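PDB 2VPZ: thiosulfate reductase from Thermus thermophilus, which probably reduces sulfur compounds such as polysulfide or thiosulfate, using molybdenum held by two molybdopterin guanine dinucleotides together with a [4Fe-4S] cluster. Local coordinates for residues Ala223-Lys227 / Asn228-Val232; Thr546-Ser550 / Leu551-Leu555; Val649-Lys653 / Glu654-Arg658. One frame throughout, in Å; residues are numbered along the deposited sequence.

Contact 1 of 3, residues Ala223-Lys227 / Asn228-Val232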
loop_
_atom_site.group_PDB
_atom_site.type_symbol
_atom_site.label_atom_id
_atom_site.label_comp_id
_atom_site.label_asym_id
_atom_site.label_seq_id
_atom_site.Cartn_x
_atom_site.Cartn_y
_atom_site.Cartn_z
ATOM N N ALA A 223 -4.975 23.509 -5.872
ATOM C CA ALA A 223 -4.865 22.104 -6.267
ATOM C C ALA A 223 -3.919 21.920 -7.478
ATOM O O ALA A 223 -3.163 20.947 -7.545
ATOM C CB ALA A 223 -6.258 21.506 -6.576
ATOM N N LEU A 224 -3.944 22.853 -8.423
ATOM C CA LEU A 224 -3.072 22.802 -9.600
ATOM C C LEU A 224 -1.608 23.074 -9.211
ATOM O O LEU A 224 -0.681 22.452 -9.760
ATOM C CB LEU A 224 -3.550 23.773 -10.700
ATOM C CG LEU A 224 -4.830 23.242 -11.388
ATOM C CD1 LEU A 224 -5.451 24.324 -12.291
ATOM C CD2 LEU A 224 -4.491 21.950 -12.171
ATOM N N ALA A 225 -1.397 23.982 -8.257
ATOM C CA ALA A 225 -0.047 24.264 -7.758
ATOM C C ALA A 225 0.515 22.980 -7.101
ATOM O O ALA A 225 1.608 22.546 -7.440
ATOM C CB ALA A 225 -0.053 25.436 -6.721
ATOM N N LEU A 226 -0.231 22.354 -6.190
ATOM C CA LEU A 226 0.243 21.115 -5.538
ATOM C C LEU A 226 0.697 20.072 -6.588
ATOM O O LEU A 226 1.780 19.463 -6.490
ATOM C CB LEU A 226 -0.850 20.491 -4.633
ATOM C CG LEU A 226 -1.044 21.161 -3.260
ATOM C CD1 LEU A 226 -2.182 20.485 -2.466
ATOM C CD2 LEU A 226 0.287 21.116 -2.471
ATOM N N LYS A 227 -0.167 19.925 -7.589
ATOM C CA LYS A 227 -0.053 19.034 -8.748
ATOM C C LYS A 227 1.257 19.182 -9.545
ATOM O O LYS A 227 1.857 18.183 -9.945
ATOM C CB LYS A 227 -1.247 19.255 -9.674
ATOM C CG LYS A 227 -1.377 18.239 -10.795
ATOM C CD LYS A 227 -2.390 17.153 -10.427
ATOM C CE LYS A 227 -2.098 15.797 -11.088
ATOM N NZ LYS A 227 -2.561 15.743 -12.511
ATOM N N ASN A 228 1.671 20.420 -9.803
ATOM C CA ASN A 228 2.919 20.733 -10.507
ATOM C C ASN A 228 4.178 20.763 -9.628
ATOM O O ASN A 228 5.223 21.243 -10.056
ATOM C CB ASN A 228 2.829 22.063 -11.250
ATOM C CG ASN A 228 1.605 22.187 -12.092
ATOM O OD1 ASN A 228 1.078 21.165 -12.536
ATOM N ND2 ASN A 228 1.141 23.417 -12.322
ATOM N N GLY A 229 4.089 20.296 -8.394
ATOM C CA GLY A 229 5.247 20.324 -7.537
ATOM C C GLY A 229 5.474 21.612 -6.773
ATOM O O GLY A 229 6.612 22.115 -6.660
ATOM N N ALA A 230 4.375 22.175 -6.290
ATOM C CA ALA A 230 4.365 23.395 -5.478
ATOM C C ALA A 230 4.353 22.964 -4.012
ATOM O O ALA A 230 3.388 22.332 -3.520
ATOM C CB ALA A 230 3.105 24.278 -5.774
ATOM N N LYS A 231 5.448 23.255 -3.312
ATOM C CA LYS A 231 5.542 22.916 -1.907
ATOM C C LYS A 231 5.080 24.131 -1.061
ATOM O O LYS A 231 5.523 25.287 -1.245
ATOM C CB LYS A 231 6.930 22.325 -1.577
ATOM C CG LYS A 231 7.993 23.125 -0.874
ATOM C CD LYS A 231 9.224 22.212 -0.638
ATOM C CE LYS A 231 8.988 20.767 -1.165
ATOM N NZ LYS A 231 10.198 20.179 -1.820
ATOM N N VAL A 232 4.114 23.817 -0.196
ATOM C CA VAL A 232 3.296 24.654 0.687
ATOM C C VAL A 232 3.583 24.632 2.205
ATOM O O VAL A 232 3.505 23.567 2.827
ATOM C CB VAL A 232 1.771 24.213 0.473
ATOM C CG1 VAL A 232 0.793 25.178 1.131
ATOM C CG2 VAL A 232 1.476 24.046 -1.034
HETATM O O HOH W 1 3.512 19.720 -4.409
#

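Contact 2 of 3, residues Thr546-Ser550 / Leu551-Leu555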
loop_
_atom_site.group_PDB
_atom_site.type_symbol
_atom_site.label_atom_id
_atom_site.label_comp_id
_atom_site.label_asym_id
_atom_site.label_seq_id
_atom_site.Cartn_x
_atom_site.Cartn_y
_atom_site.Cartn_z
ATOM N N THR A 546 -28.553 50.345 -21.952
ATOM C CA THR A 546 -27.730 51.561 -22.015
ATOM C C THR A 546 -26.198 51.287 -21.859
ATOM O O THR A 546 -25.381 51.770 -22.678
ATOM C CB THR A 546 -28.261 52.620 -20.939
ATOM O OG1 THR A 546 -29.429 53.267 -21.436
ATOM C CG2 THR A 546 -27.179 53.632 -20.562
ATOM N N ARG A 547 -25.804 50.479 -20.868
ATOM C CA ARG A 547 -24.404 50.086 -20.624
ATOM C C ARG A 547 -23.898 49.113 -21.752
ATOM O O ARG A 547 -22.705 49.118 -22.116
ATOM C CB ARG A 547 -24.269 49.456 -19.197
ATOM C CG ARG A 547 -25.228 50.071 -18.101
ATOM C CD ARG A 547 -24.805 49.777 -16.620
ATOM N NE ARG A 547 -23.434 50.174 -16.288
ATOM C CZ ARG A 547 -22.679 49.671 -15.319
ATOM N NH1 ARG A 547 -23.155 48.717 -14.542
ATOM N NH2 ARG A 547 -21.422 50.090 -15.131
ATOM N N LEU A 548 -24.801 48.337 -22.348
ATOM C CA LEU A 548 -24.435 47.412 -23.415
ATOM C C LEU A 548 -24.263 48.192 -24.768
ATOM O O LEU A 548 -23.446 47.806 -25.621
ATOM C CB LEU A 548 -25.420 46.198 -23.428
ATOM C CG LEU A 548 -25.219 45.347 -22.128
ATOM C CD1 LEU A 548 -25.979 44.006 -22.191
ATOM C CD2 LEU A 548 -23.708 45.097 -21.895
ATOM N N GLN A 549 -24.957 49.327 -24.900
ATOM C CA GLN A 549 -24.813 50.244 -26.064
ATOM C C GLN A 549 -23.339 50.676 -26.090
ATOM O O GLN A 549 -22.632 50.533 -27.106
ATOM C CB GLN A 549 -25.672 51.496 -25.861
ATOM C CG GLN A 549 -26.915 51.562 -26.730
ATOM C CD GLN A 549 -28.067 52.337 -26.089
ATOM O OE1 GLN A 549 -27.839 53.306 -25.350
ATOM N NE2 GLN A 549 -29.300 51.926 -26.377
ATOM N N SER A 550 -22.906 51.230 -24.960
ATOM C CA SER A 550 -21.534 51.685 -24.748
ATOM C C SER A 550 -20.507 50.682 -25.233
ATOM O O SER A 550 -19.563 51.018 -25.936
ATOM C CB SER A 550 -21.230 51.929 -23.259
ATOM O OG SER A 550 -19.975 51.356 -22.879
ATOM N N LEU A 551 -20.656 49.426 -24.853
ATOM C CA LEU A 551 -19.613 48.504 -25.249
ATOM C C LEU A 551 -19.681 47.941 -26.661
ATOM O O LEU A 551 -18.700 47.408 -27.172
ATOM C CB LEU A 551 -19.446 47.383 -24.211
ATOM C CG LEU A 551 -18.838 47.901 -22.890
ATOM C CD1 LEU A 551 -18.763 46.760 -21.854
ATOM C CD2 LEU A 551 -17.441 48.520 -23.151
ATOM N N GLY A 552 -20.827 48.072 -27.309
ATOM C CA GLY A 552 -20.948 47.521 -28.636
ATOM C C GLY A 552 -21.883 46.335 -28.732
ATOM O O GLY A 552 -21.781 45.527 -29.660
ATOM N N LEU A 553 -22.788 46.188 -27.767
ATOM C CA LEU A 553 -23.805 45.113 -27.726
ATOM C C LEU A 553 -25.143 45.544 -27.082
ATOM O O LEU A 553 -25.281 46.677 -26.592
ATOM C CB LEU A 553 -23.282 43.842 -27.005
ATOM C CG LEU A 553 -21.859 43.848 -26.420
ATOM C CD1 LEU A 553 -21.877 43.343 -24.974
ATOM C CD2 LEU A 553 -20.891 43.005 -27.276
ATOM N N ASP A 554 -26.113 44.623 -27.107
ATOM C CA ASP A 554 -27.476 44.760 -26.560
ATOM C C ASP A 554 -27.821 43.557 -25.613
ATOM O O ASP A 554 -27.037 42.614 -25.499
ATOM C CB ASP A 554 -28.494 44.837 -27.695
ATOM C CG ASP A 554 -28.307 43.759 -28.736
ATOM O OD1 ASP A 554 -29.316 43.231 -29.256
ATOM O OD2 ASP A 554 -27.134 43.441 -29.007
ATOM N N LEU A 555 -28.989 43.603 -24.968
ATOM C CA LEU A 555 -29.428 42.598 -23.996
ATOM C C LEU A 555 -29.459 41.134 -24.466
ATOM O O LEU A 555 -28.930 40.220 -23.821
ATOM C CB LEU A 555 -30.786 42.964 -23.350
ATOM C CG LEU A 555 -30.759 43.129 -21.813
ATOM C CD1 LEU A 555 -32.179 43.000 -21.209
ATOM C CD2 LEU A 555 -29.813 42.073 -21.192
#

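Contact 3 of 3, residues Val649-Lys653 / Glu654-Arg658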
loop_
_atom_site.group_PDB
_atom_site.type_symbol
_atom_site.label_atom_id
_atom_site.label_comp_id
_atom_site.label_asym_id
_atom_site.label_seq_id
_atom_site.Cartn_x
_atom_site.Cartn_y
_atom_site.Cartn_z
ATOM N N VAL A 649 -16.824 20.981 18.684
ATOM C CA VAL A 649 -15.698 21.721 19.362
ATOM C C VAL A 649 -14.393 20.905 19.318
ATOM O O VAL A 649 -14.380 19.769 19.788
ATOM C CB VAL A 649 -15.905 22.019 20.942
ATOM C CG1 VAL A 649 -15.087 23.283 21.354
ATOM C CG2 VAL A 649 -17.358 22.159 21.329
ATOM N N TRP A 650 -13.314 21.480 18.786
ATOM C CA TRP A 650 -12.008 20.809 18.701
ATOM C C TRP A 650 -11.157 21.113 19.977
ATOM O O TRP A 650 -10.866 22.280 20.256
ATOM C CB TRP A 650 -11.206 21.274 17.461
ATOM C CG TRP A 650 -11.834 21.031 16.067
ATOM C CD1 TRP A 650 -13.167 21.017 15.761
ATOM C CD2 TRP A 650 -11.138 20.755 14.833
ATOM N NE1 TRP A 650 -13.342 20.734 14.428
ATOM C CE2 TRP A 650 -12.119 20.565 13.834
ATOM C CE3 TRP A 650 -9.783 20.627 14.482
ATOM C CZ2 TRP A 650 -11.784 20.281 12.482
ATOM C CZ3 TRP A 650 -9.445 20.341 13.132
ATOM C CH2 TRP A 650 -10.450 20.163 12.161
ATOM N N ILE A 651 -10.825 20.072 20.757
ATOM C CA ILE A 651 -9.957 20.204 21.937
ATOM C C ILE A 651 -8.867 19.153 21.796
ATOM O O ILE A 651 -9.111 18.063 21.240
ATOM C CB ILE A 651 -10.627 19.882 23.335
ATOM C CG1 ILE A 651 -12.085 19.542 23.185
ATOM C CG2 ILE A 651 -10.389 21.037 24.336
ATOM C CD1 ILE A 651 -12.405 18.039 23.175
ATOM N N HIS A 652 -7.683 19.469 22.314
ATOM C CA HIS A 652 -6.611 18.515 22.280
ATOM C C HIS A 652 -6.995 17.253 23.069
ATOM O O HIS A 652 -7.637 17.343 24.112
ATOM C CB HIS A 652 -5.263 19.008 22.861
ATOM C CG HIS A 652 -4.112 18.112 22.610
ATOM N ND1 HIS A 652 -3.926 16.951 23.292
ATOM C CD2 HIS A 652 -3.177 18.125 21.653
ATOM C CE1 HIS A 652 -2.929 16.278 22.763
ATOM N NE2 HIS A 652 -2.451 16.975 21.754
ATOM N N LYS A 653 -6.620 16.075 22.541
ATOM C CA LYS A 653 -6.885 14.744 23.129
ATOM C C LYS A 653 -6.586 14.589 24.638
ATOM O O LYS A 653 -7.333 13.938 25.375
ATOM C CB LYS A 653 -6.101 13.664 22.361
ATOM C CG LYS A 653 -6.806 13.075 21.174
ATOM C CD LYS A 653 -5.856 12.542 20.120
ATOM C CE LYS A 653 -6.256 11.132 19.645
ATOM N NZ LYS A 653 -5.283 10.550 18.658
ATOM N N GLU A 654 -5.468 15.164 25.065
ATOM C CA GLU A 654 -5.009 15.137 26.454
ATOM C C GLU A 654 -5.808 16.096 27.376
ATOM O O GLU A 654 -5.884 15.874 28.594
ATOM C CB GLU A 654 -3.484 15.416 26.532
ATOM C CG GLU A 654 -2.577 14.154 26.383
ATOM C CD GLU A 654 -1.294 14.363 25.522
ATOM O OE1 GLU A 654 -0.478 15.256 25.842
ATOM O OE2 GLU A 654 -1.114 13.586 24.541
ATOM N N GLU A 655 -6.400 17.151 26.823
ATOM C CA GLU A 655 -7.221 18.046 27.648
ATOM C C GLU A 655 -8.591 17.388 27.835
ATOM O O GLU A 655 -9.079 17.323 28.947
ATOM C CB GLU A 655 -7.421 19.437 27.029
ATOM C CG GLU A 655 -6.150 20.215 26.714
ATOM C CD GLU A 655 -5.383 20.670 27.954
ATOM O OE1 GLU A 655 -5.953 21.494 28.719
ATOM O OE2 GLU A 655 -4.245 20.212 28.158
ATOM N N ALA A 656 -9.218 16.907 26.766
ATOM C CA ALA A 656 -10.519 16.266 26.945
ATOM C C ALA A 656 -10.401 15.084 27.935
ATOM O O ALA A 656 -11.365 14.714 28.604
ATOM C CB ALA A 656 -11.113 15.779 25.585
ATOM N N LYS A 657 -9.209 14.511 28.057
ATOM C CA LYS A 657 -8.993 13.377 28.967
ATOM C C LYS A 657 -8.921 13.812 30.448
ATOM O O LYS A 657 -9.484 13.138 31.315
ATOM C CB LYS A 657 -7.753 12.564 28.567
ATOM C CG LYS A 657 -7.696 11.113 29.064
ATOM C CD LYS A 657 -6.253 10.591 29.039
ATOM C CE LYS A 657 -6.095 9.200 29.691
ATOM N NZ LYS A 657 -6.861 8.123 28.960
ATOM N N ARG A 658 -8.219 14.910 30.736
ATOM C CA ARG A 658 -8.127 15.434 32.111
ATOM C C ARG A 658 -9.543 15.905 32.483
ATOM O O ARG A 658 -10.044 15.596 33.576
ATOM C CB ARG A 658 -7.131 16.583 32.237
ATOM C CG ARG A 658 -6.841 16.947 33.693
ATOM C CD ARG A 658 -6.319 18.387 33.750
ATOM N NE ARG A 658 -5.568 18.674 32.536
ATOM C CZ ARG A 658 -5.678 19.758 31.760
ATOM N NH1 ARG A 658 -6.525 20.736 32.039
ATOM N NH2 ARG A 658 -4.926 19.839 30.654
#

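Contact 1 of 3, residues Ala223-Lys227 / Asn228-Val232
L226 meets A230 and V232 through one branch of its side chain, where helix 216-227 gives way to strand 231-235. The CB of L226 leaves the helix pointing away from the residues that follow. CG lies beside the backbone N and anti to the carbonyl carbon (chi1 -78°), and this first torsion helps bring the CD2 branch back toward V232. At the tip, CD2 of L226 lies 3.5 Å from CG2 of V232, the two side chains crossing at about a right angle. The same CD2 carbon also sits 3.5 Å from the backbone O of A230. K245 lies against the L226 side chain from a loop.

The backbone of L226 adds a polar join. Its O accepts from G229 N at 3.1 Å, and the N-H comes from above the carbonyl plane. A water donates to the same L226 O at 2.7 Å and to A230 O at 2.8 Å, so it bridges the helix end and the loop residue just before strand 231-235. N228 N bonds L224 O, one helical turn before it, at 3.1 Å with an N-H...O angle of 150°. A weak bond from A230 N to A225 O closes the turn, though the position of that oxygen is less certain. On the inner side, CB of A225 and CB of A230 meet at 3.5 Å, and A225 also packs on I203 of strand 202-206.

G229 has a phi of 86°, a value suited to glycine, and is the C-prime residue. The arrangement is a Schellman motif ending the helix of a beta-alpha-beta crossover, from strand 202-206 to strand 231-235.

Contact 2 of 3, residues Thr546-Ser550 / Leu551-Leu555
L553 N donates to L548 O at 2.8 Å, with an N-H...O angle of 157°, although the exact place of that oxygen is less sure. Beside it, G552 N bonds Q549 O at 3.1 Å from above the carbonyl plane. Together with the positive phi of G552 (111°), these two bonds define a Schellman motif at the end of helix 540-551. L551 N reaches R547 O only weakly.

Packing lies outside this backbone turn. The two branches of L548 divide the work: CD2 is 4.0 Å from CD1 of L553, which approaches obliquely, while CD1 lies 3.7 Å from D554 O and 4.4 Å from CD2 of L555. M558 of helix 555-560 touches both L548 and L553.

The charged ends look to other partners: R547 forms a salt bridge with D491, and OD2 of D554 bonds T557. The L555 amide is taken by E545.

S550 OG is buried, and L551 N is 2.8 Å away from it but at a poor angle. The chemistry therefore implies a turn held by main-chain bonds and leucine packing; the charged groups of R547 and D554 are paired outside it, whereas S550 OG is left without a partner in the model.

Contact 3 of 3, residues Val649-Lys653 / Glu654-Arg658
H652 is the N-cap of helix 653-658, its ring nitrogen taking the place of the missing backbone carbonyl acceptor for a first-turn N-H. The site follows strand 648-650 in the molybdopterin dinucleotide binding domain, whose family belongs to the double-psi beta-barrel clan.

The H652 side chain has CG anti to the backbone N (chi1 -170°), which turns the imidazole toward the first turn of the helix. ND1 then accepts from E654 N at 3.0 Å, with an N-H...N angle of 167°. The amide nitrogen lies close to the ring plane, and the E654 CA also sits at the ring edge. Because ND1 is the acceptor here, the ring proton, if the histidine is neutral, would probably reside on NE2.

H652 and E654 run side by side and point the same way, yet their flat groups are not stacked: ring and carboxylate planes are 68° apart. The closest approach of the carboxylate oxygens is that of E654 OE2 to H652 CE1, at 3.7 Å. The other oxygen, OE1, forms a salt bridge with K690, which would help to hold the carboxylate beside the ring.

On the backbone, H652 O serves two donors of the first turn. A656 N approaches at 3.1 Å, nearly along the C=O axis, whereas E655 N lies 3.0 Å away and above the carbonyl plane. Alongside, CG of E655 passes CB of H652 at 4.1 Å, and OE1 of E655 bonds the hydroxyl of Y619.

The apolar side of the junction turns inward. I651 points toward the helix, packs on V682 and V693 of the sheet, and brings its terminal carbon CD1 to within 3.5 Å of CB of A656.

Read from the N terminus, the three contacts come in series: none nests inside or crosses another, and each is a local turn of adjoining residues. Contact 1 closes the exit of helix 216-227 into strand 231-235 of a parallel sheet. Contact 2 links helix 540-551 to helix 555-560, and contact 3 links strand 648-650 of the barrel-like mixed sheet to helix 653-658. Two therefore end helices and one starts a helix. The centres of contact 1 and contact 2 lie about 41 Å apart. Those of contact 1 and contact 3 are about 33 Å apart. Contact 2 and contact 3, with centres about 60 Å apart, flank the chain's centre on opposite sides.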